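Long-range contacts in glucokinase (Leishmania braziliensis MHOM/BR/75/M2904, PDB 6EDI), which probably phosphorylates D-glucose with ATP as phosphate donor, the glucokinase reaction that yields glucose 6-phosphate: residues Ser35-Val44 with Arg53-Gln61; Val165-Ser175 with Pro195-Gly203. One frame throughout, in Å; residues are numbered along the deposited sequence.

Contact 1 of 2, residues Ser35-Val44 with Arg53-Gln61; sequences SWSSGPIYVV and RVGFSQASQ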
loop_
_atom_site.group_PDB
_atom_site.type_symbol
_atom_site.label_atom_id
_atom_site.label_comp_id
_atom_site.label_asym_id
_atom_site.label_seq_id
_atom_site.Cartn_x
_atom_site.Cartn_y
_atom_site.Cartn_z
ATOM N N SER A 35 19.601 11.002 -31.348
ATOM C CA SER A 35 18.454 10.618 -30.535
ATOM C C SER A 35 18.252 11.607 -29.400
ATOM O O SER A 35 17.129 12.004 -29.109
ATOM C CB SER A 35 18.637 9.214 -29.987
ATOM O OG SER A 35 18.824 8.299 -31.044
ATOM N N TRP A 36 19.355 12.031 -28.792
ATOM C CA TRP A 36 19.328 13.041 -27.742
ATOM C C TRP A 36 18.780 14.401 -28.192
ATOM O O TRP A 36 18.357 15.200 -27.356
ATOM C CB TRP A 36 20.725 13.219 -27.130
ATOM C CG TRP A 36 21.177 11.987 -26.423
ATOM C CD1 TRP A 36 22.188 11.136 -26.788
ATOM C CD2 TRP A 36 20.589 11.434 -25.243
ATOM N NE1 TRP A 36 22.267 10.096 -25.890
ATOM C CE2 TRP A 36 21.295 10.258 -24.933
ATOM C CE3 TRP A 36 19.538 11.830 -24.411
ATOM C CZ2 TRP A 36 20.976 9.470 -23.820
ATOM C CZ3 TRP A 36 19.224 11.057 -23.317
ATOM C CH2 TRP A 36 19.945 9.894 -23.022
ATOM N N SER A 37 18.817 14.676 -29.495
ATOM C CA SER A 37 18.365 15.972 -30.009
ATOM C C SER A 37 16.851 16.179 -29.930
ATOM O O SER A 37 16.377 17.314 -30.014
ATOM C CB SER A 37 18.839 16.188 -31.451
ATOM O OG SER A 37 20.237 16.026 -31.550
ATOM N N SER A 38 16.089 15.101 -29.769
ATOM C CA SER A 38 14.632 15.237 -29.719
ATOM C C SER A 38 13.953 14.373 -28.653
ATOM O O SER A 38 14.530 13.410 -28.144
ATOM C CB SER A 38 14.027 14.932 -31.085
ATOM O OG SER A 38 14.070 13.542 -31.343
ATOM N N GLY A 39 12.717 14.731 -28.325
ATOM C CA GLY A 39 11.955 13.996 -27.325
ATOM C C GLY A 39 12.166 14.482 -25.907
ATOM O O GLY A 39 13.098 15.247 -25.633
ATOM N N PRO A 40 11.303 14.026 -24.985
ATOM C CA PRO A 40 11.431 14.399 -23.577
ATOM C C PRO A 40 12.744 13.858 -23.031
ATOM O O PRO A 40 13.223 12.826 -23.494
ATOM C CB PRO A 40 10.276 13.648 -22.904
ATOM C CG PRO A 40 9.401 13.114 -24.032
ATOM C CD PRO A 40 10.330 12.941 -25.187
ATOM N N ILE A 41 13.317 14.554 -22.062
ATOM C CA ILE A 41 14.502 14.061 -21.385
ATOM C C ILE A 41 14.169 13.842 -19.914
ATOM O O ILE A 41 13.640 14.732 -19.255
ATOM C CB ILE A 41 15.674 15.049 -21.498
ATOM C CG1 ILE A 41 16.065 15.265 -22.964
ATOM C CG2 ILE A 41 16.868 14.550 -20.677
ATOM C CD1 ILE A 41 16.661 14.029 -23.631
ATOM N N TYR A 42 14.494 12.656 -19.399
ATOM C CA TYR A 42 14.265 12.342 -17.993
ATOM C C TYR A 42 15.618 12.299 -17.247
ATOM O O TYR A 42 16.509 11.516 -17.589
ATOM C CB TYR A 42 13.474 11.029 -17.864
ATOM C CG TYR A 42 12.196 10.989 -18.707
ATOM C CD1 TYR A 42 10.987 11.438 -18.192
ATOM C CD2 TYR A 42 12.210 10.500 -20.012
ATOM C CE1 TYR A 42 9.826 11.408 -18.953
ATOM C CE2 TYR A 42 11.060 10.470 -20.788
ATOM C CZ TYR A 42 9.869 10.920 -20.252
ATOM O OH TYR A 42 8.728 10.880 -21.019
ATOM N N VAL A 43 15.780 13.187 -16.269
ATOM C CA VAL A 43 17.019 13.266 -15.500
ATOM C C VAL A 43 17.017 12.137 -14.478
ATOM O O VAL A 43 16.005 11.903 -13.790
ATOM C CB VAL A 43 17.210 14.643 -14.844
ATOM C CG1 VAL A 43 18.248 14.580 -13.738
ATOM C CG2 VAL A 43 17.640 15.670 -15.903
ATOM N N VAL A 44 18.128 11.412 -14.429
ATOM C CA VAL A 44 18.237 10.237 -13.585
ATOM C C VAL A 44 19.451 10.370 -12.689
ATOM O O VAL A 44 20.470 10.979 -13.061
ATOM C CB VAL A 44 18.334 8.910 -14.408
ATOM C CG1 VAL A 44 17.262 8.858 -15.440
ATOM C CG2 VAL A 44 19.695 8.764 -15.072
ATOM N N ARG A 53 25.602 8.223 -9.545
ATOM C CA ARG A 53 25.529 8.296 -10.994
ATOM C C ARG A 53 24.483 9.333 -11.348
ATOM O O ARG A 53 23.379 9.300 -10.824
ATOM C CB ARG A 53 25.203 6.926 -11.592
ATOM C CG ARG A 53 26.258 5.880 -11.240
ATOM C CD ARG A 53 25.891 4.484 -11.695
ATOM N NE ARG A 53 24.704 3.980 -11.014
ATOM C CZ ARG A 53 24.263 2.733 -11.131
ATOM N NH1 ARG A 53 24.924 1.875 -11.899
ATOM N NH2 ARG A 53 23.174 2.343 -10.476
ATOM N N VAL A 54 24.846 10.281 -12.208
ATOM C CA VAL A 54 23.925 11.352 -12.589
ATOM C C VAL A 54 23.857 11.384 -14.107
ATOM O O VAL A 54 24.884 11.407 -14.766
ATOM C CB VAL A 54 24.448 12.714 -12.101
ATOM C CG1 VAL A 54 23.455 13.826 -12.408
ATOM C CG2 VAL A 54 24.747 12.666 -10.630
ATOM N N GLY A 55 22.663 11.388 -14.680
ATOM C CA GLY A 55 22.585 11.434 -16.126
ATOM C C GLY A 55 21.195 11.678 -16.682
ATOM O O GLY A 55 20.362 12.311 -16.050
ATOM N N PHE A 56 20.967 11.158 -17.881
ATOM C CA PHE A 56 19.783 11.485 -18.660
ATOM C C PHE A 56 19.267 10.227 -19.320
ATOM O O PHE A 56 20.044 9.344 -19.687
ATOM C CB PHE A 56 20.146 12.522 -19.727
ATOM C CG PHE A 56 20.708 13.774 -19.163
ATOM C CD1 PHE A 56 19.871 14.774 -18.704
ATOM C CD2 PHE A 56 22.086 13.936 -19.048
ATOM C CE1 PHE A 56 20.389 15.933 -18.156
ATOM C CE2 PHE A 56 22.624 15.085 -18.506
ATOM C CZ PHE A 56 21.782 16.090 -18.061
ATOM N N SER A 57 17.952 10.142 -19.470
ATOM C CA SER A 57 17.348 8.985 -20.108
ATOM C C SER A 57 16.287 9.447 -21.091
ATOM O O SER A 57 15.741 10.542 -20.962
ATOM C CB SER A 57 16.693 8.077 -19.070
ATOM O OG SER A 57 15.689 8.796 -18.381
ATOM N N GLN A 58 15.997 8.609 -22.074
ATOM C CA GLN A 58 14.895 8.885 -22.977
ATOM C C GLN A 58 14.422 7.554 -23.527
ATOM O O GLN A 58 15.126 6.549 -23.412
ATOM C CB GLN A 58 15.371 9.790 -24.114
ATOM C CG GLN A 58 16.585 9.229 -24.825
ATOM C CD GLN A 58 16.932 9.985 -26.089
ATOM O OE1 GLN A 58 17.731 9.514 -26.899
ATOM N NE2 GLN A 58 16.328 11.161 -26.274
ATOM N N ALA A 59 13.221 7.540 -24.096
ATOM C CA ALA A 59 12.741 6.377 -24.828
ATOM C C ALA A 59 12.965 6.544 -26.337
ATOM O O ALA A 59 13.843 7.286 -26.775
ATOM C CB ALA A 59 11.268 6.147 -24.540
ATOM N N SER A 60 12.158 5.826 -27.114
ATOM C CA SER A 60 12.081 5.954 -28.571
ATOM C C SER A 60 10.835 5.164 -28.980
ATOM O O SER A 60 10.636 4.049 -28.505
ATOM C CB SER A 60 13.328 5.384 -29.259
ATOM O OG SER A 60 14.513 6.032 -28.832
ATOM N N GLN A 61 9.990 5.729 -29.841
ATOM C CA GLN A 61 8.663 5.140 -30.089
ATOM C C GLN A 61 8.641 3.865 -30.946
ATOM O O GLN A 61 8.807 3.916 -32.170
ATOM C CB GLN A 61 7.683 6.193 -30.640
ATOM C CG GLN A 61 6.395 5.638 -31.289
ATOM C CD GLN A 61 5.546 4.777 -30.358
ATOM O OE1 GLN A 61 5.695 4.818 -29.134
ATOM N NE2 GLN A 61 4.646 3.990 -30.943
HETATM O O HOH W 1 12.016 10.150 -24.459
#
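This is a mostly buried antiparallel beta hairpin contact between strands 41-48 and 51-58, in the six-stranded mixed sheet of an actin-like ATPase (ASKHA) fold. Y42 pairs with S57 and V44 with G55 as hydrogen-bonded pairs; V43 and F56 form the non-hydrogen-bonded pair between them. Y42 O takes two bonds from S57: one from its backbone N at 2.7 Å, the other from its OG at 2.9 Å. S57 OG sits between its own backbone N and carbonyl carbon (chi1 60°), which turns it back toward the neighbouring strand. V44 CG1 packs against the same hydroxyl. Helix 399-409 lies against this face, with L405 touching Y42 and S57. On the other face I41 CG2 lies 3.6 Å from F56 CD1, and V43 CG2 lies 3.6 Å from F56 CE1. Helix 84-98 packs on F56 there.

Past the last bridged pair, Q58, at the end of its strand, reaches the 3-10 turn at 35-37. Its amide stacks on the W36 ring with the planes 9° apart. Q58 CG makes a CH-pi contact over the same indole, 4.0 Å from the six-ring centroid. Q58 NE2 donates to S35 O at 3.1 Å, coming from above the carbonyl plane. Past Q58 a water bridges the two segments, donating a hydrogen bond to P40 O (3.1 Å) and accepting one from A59 N (2.9 Å).

Contact 2 of 2, residues Val165-Ser175 with Pro195-Gly203; sequences VLALSNAGILS and PAGSTIGRG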
loop_
_atom_site.group_PDB
_atom_site.type_symbol
_atom_site.label_atom_id
_atom_site.label_comp_id
_atom_site.label_asym_id
_atom_site.label_seq_id
_atom_site.Cartn_x
_atom_site.Cartn_y
_atom_site.Cartn_z
ATOM N N VAL A 165 10.679 -1.281 -13.474
ATOM C CA VAL A 165 9.894 -2.400 -13.979
ATOM C C VAL A 165 8.807 -1.869 -14.887
ATOM O O VAL A 165 8.577 -2.406 -15.976
ATOM C CB VAL A 165 9.229 -3.168 -12.840
ATOM C CG1 VAL A 165 8.373 -4.299 -13.389
ATOM C CG2 VAL A 165 10.297 -3.703 -11.887
ATOM N N LEU A 166 8.140 -0.810 -14.432
ATOM C CA LEU A 166 7.081 -0.192 -15.222
ATOM C C LEU A 166 7.659 0.338 -16.529
ATOM O O LEU A 166 7.067 0.175 -17.593
ATOM C CB LEU A 166 6.447 0.958 -14.448
ATOM C CG LEU A 166 5.451 1.773 -15.270
ATOM C CD1 LEU A 166 4.275 0.897 -15.667
ATOM C CD2 LEU A 166 4.985 2.971 -14.477
ATOM N N ALA A 167 8.826 0.970 -16.439
ATOM C CA ALA A 167 9.474 1.526 -17.619
ATOM C C ALA A 167 9.727 0.426 -18.643
ATOM O O ALA A 167 9.425 0.588 -19.828
ATOM C CB ALA A 167 10.751 2.221 -17.244
ATOM N N LEU A 168 10.280 -0.689 -18.182
ATOM C CA LEU A 168 10.553 -1.823 -19.060
ATOM C C LEU A 168 9.271 -2.351 -19.683
ATOM O O LEU A 168 9.240 -2.726 -20.863
ATOM C CB LEU A 168 11.247 -2.944 -18.292
ATOM C CG LEU A 168 12.668 -2.689 -17.789
ATOM C CD1 LEU A 168 13.100 -3.751 -16.784
ATOM C CD2 LEU A 168 13.611 -2.653 -18.974
ATOM N N SER A 169 8.218 -2.392 -18.877
ATOM C CA SER A 169 6.920 -2.872 -19.320
ATOM C C SER A 169 6.347 -1.989 -20.433
ATOM O O SER A 169 5.971 -2.488 -21.494
ATOM C CB SER A 169 5.950 -2.919 -18.140
ATOM O OG SER A 169 4.735 -3.517 -18.530
ATOM N N ASN A 170 6.272 -0.680 -20.180
ATOM C CA ASN A 170 5.733 0.258 -21.169
ATOM C C ASN A 170 6.564 0.258 -22.441
ATOM O O ASN A 170 6.068 0.564 -23.522
ATOM C CB ASN A 170 5.664 1.671 -20.590
ATOM C CG ASN A 170 4.605 1.808 -19.525
ATOM O OD1 ASN A 170 3.676 0.997 -19.458
ATOM N ND2 ASN A 170 4.737 2.827 -18.675
ATOM N N ALA A 171 7.835 -0.102 -22.303
ATOM C CA ALA A 171 8.721 -0.181 -23.445
ATOM C C ALA A 171 8.481 -1.427 -24.298
ATOM O O ALA A 171 9.002 -1.521 -25.412
ATOM C CB ALA A 171 10.177 -0.123 -22.988
ATOM N N GLY A 172 7.724 -2.387 -23.775
ATOM C CA GLY A 172 7.426 -3.611 -24.506
ATOM C C GLY A 172 8.537 -4.634 -24.353
ATOM O O GLY A 172 8.586 -5.623 -25.077
ATOM N N ILE A 173 9.414 -4.401 -23.381
ATOM C CA ILE A 173 10.658 -5.148 -23.255
ATOM C C ILE A 173 10.732 -5.972 -21.960
ATOM O O ILE A 173 11.783 -6.516 -21.599
ATOM C CB ILE A 173 11.845 -4.168 -23.442
ATOM C CG1 ILE A 173 12.802 -4.718 -24.477
ATOM C CG2 ILE A 173 12.475 -3.720 -22.137
ATOM C CD1 ILE A 173 12.059 -4.962 -25.753
ATOM N N LEU A 174 9.601 -6.086 -21.271
ATOM C CA LEU A 174 9.578 -6.804 -19.987
ATOM C C LEU A 174 10.108 -8.238 -20.095
ATOM O O LEU A 174 10.898 -8.666 -19.261
ATOM C CB LEU A 174 8.166 -6.800 -19.373
ATOM C CG LEU A 174 8.075 -7.352 -17.950
ATOM C CD1 LEU A 174 8.860 -6.470 -17.001
ATOM C CD2 LEU A 174 6.622 -7.457 -17.466
ATOM N N SER A 175 9.707 -8.963 -21.138
ATOM C CA SER A 175 10.077 -10.372 -21.255
ATOM C C SER A 175 11.597 -10.602 -21.433
ATOM O O SER A 175 12.103 -11.693 -21.169
ATOM C CB SER A 175 9.297 -11.045 -22.388
ATOM O OG SER A 175 9.610 -10.467 -23.634
ATOM N N PRO A 195 0.083 -11.624 -23.537
ATOM C CA PRO A 195 0.617 -12.817 -22.867
ATOM C C PRO A 195 1.212 -12.496 -21.498
ATOM O O PRO A 195 1.756 -11.407 -21.313
ATOM C CB PRO A 195 1.744 -13.276 -23.809
ATOM C CG PRO A 195 1.521 -12.544 -25.100
ATOM C CD PRO A 195 0.882 -11.254 -24.718
ATOM N N ALA A 196 1.113 -13.431 -20.553
ATOM C CA ALA A 196 1.751 -13.263 -19.245
ATOM C C ALA A 196 3.240 -12.999 -19.428
ATOM O O ALA A 196 3.875 -13.656 -20.230
ATOM C CB ALA A 196 1.536 -14.502 -18.384
ATOM N N GLY A 197 3.786 -12.018 -18.712
ATOM C CA GLY A 197 5.218 -11.750 -18.759
ATOM C C GLY A 197 5.583 -10.768 -19.854
ATOM O O GLY A 197 6.717 -10.332 -19.934
ATOM N N SER A 198 4.614 -10.415 -20.697
ATOM C CA SER A 198 4.866 -9.479 -21.795
ATOM C C SER A 198 4.747 -8.054 -21.303
ATOM O O SER A 198 5.246 -7.127 -21.928
ATOM C CB SER A 198 3.876 -9.720 -22.925
ATOM O OG SER A 198 4.004 -11.049 -23.390
ATOM N N THR A 199 4.072 -7.897 -20.169
ATOM C CA THR A 199 3.758 -6.587 -19.616
ATOM C C THR A 199 3.377 -6.848 -18.172
ATOM O O THR A 199 3.058 -7.994 -17.829
ATOM C CB THR A 199 2.560 -5.964 -20.360
ATOM O OG1 THR A 199 2.152 -4.754 -19.708
ATOM C CG2 THR A 199 1.401 -6.945 -20.400
ATOM N N ILE A 200 3.439 -5.838 -17.304
ATOM C CA ILE A 200 2.843 -6.008 -15.973
ATOM C C ILE A 200 1.335 -5.876 -16.115
ATOM O O ILE A 200 0.570 -6.400 -15.307
ATOM C CB ILE A 200 3.341 -4.985 -14.930
ATOM C CG1 ILE A 200 3.125 -3.547 -15.413
ATOM C CG2 ILE A 200 4.814 -5.226 -14.595
ATOM C CD1 ILE A 200 3.232 -2.520 -14.281
ATOM N N GLY A 201 0.909 -5.177 -17.161
ATOM C CA GLY A 201 -0.513 -5.018 -17.428
ATOM C C GLY A 201 -1.169 -3.935 -16.594
ATOM O O GLY A 201 -0.505 -3.260 -15.808
ATOM N N ARG A 202 -2.478 -3.756 -16.783
ATOM C CA ARG A 202 -3.238 -2.741 -16.051
ATOM C C ARG A 202 -3.782 -3.268 -14.723
ATOM O O ARG A 202 -4.965 -3.627 -14.605
ATOM C CB ARG A 202 -4.389 -2.205 -16.902
ATOM C CG ARG A 202 -3.929 -1.609 -18.213
ATOM C CD ARG A 202 -4.386 -0.174 -18.358
ATOM N NE ARG A 202 -3.758 0.462 -19.510
ATOM C CZ ARG A 202 -4.403 0.813 -20.612
ATOM N NH1 ARG A 202 -5.713 0.619 -20.708
ATOM N NH2 ARG A 202 -3.738 1.379 -21.610
ATOM N N GLY A 203 -2.905 -3.304 -13.726
ATOM C CA GLY A 203 -3.261 -3.737 -12.390
ATOM C C GLY A 203 -2.082 -3.525 -11.468
ATOM O O GLY A 203 -1.019 -3.049 -11.896
HETATM O O HOH W 2 7.934 -7.748 -23.185
#
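The flat group at the centre is the T199-I200 peptide. L174 CD2 lies over one face of it, almost directly above T199 C at 3.4 Å. The N-H of the same peptide runs to S169 OG, with I200 N at 2.9 Å and a nearly straight bond (164°). S169 OG stands anti to its backbone N (chi1 -174°), and this carries it from the helix across to the loop. T199 OG1 is also close, 3.1 Å from S169 OG. T199 OG1 accepts from G201 N at 2.9 Å, which makes an ST turn of T199-G201.

The contact joins the C-terminal end of helix 157-170 to the loop between helix 187-190 and strand 205-210. The helix closes in a Schellman motif at G172, and the chain then turns into the short, weakly bonded helix 174-177. The loop enters through a type II turn, P195-S198, with G197 at positive phi.

I200 fills the apolar side. Its CG2 branch meets V165 CG1 at 3.9 Å and also approaches L174. Its CD1 reaches L166 CD1 at 3.8 Å. Y228 of strand 227-233 touches both L166 and I200.

At the outer end a water accepts from S175 N at 3.0 Å and donates to S198 O, also at 3.0 Å. Further along the loop, R202 O accepts a hydrogen bond from N123 ND2 of the second subunit.

How the contacts relate
Both contacts are largely buried, but contact 2 lies nearer the middle of the chain. The centres of contact 1 and contact 2 are about 20 Å apart. The nearest atoms of contact 1 and contact 2 are about 7 Å apart, so the two do not touch. Contact 1 joins two neighbouring strands, where backbone pairing is joined by side-chain stacking and apolar contacts. Contact 2 joins helix ends to an irregular loop; there side-chain hydroxyls and a few methyl groups do the work. Its S175 edge is exposed, while V165, L166 and S169 are buried. Helix 399-409 lies against both, touching segment 165-175 at A167 as well as the hairpin.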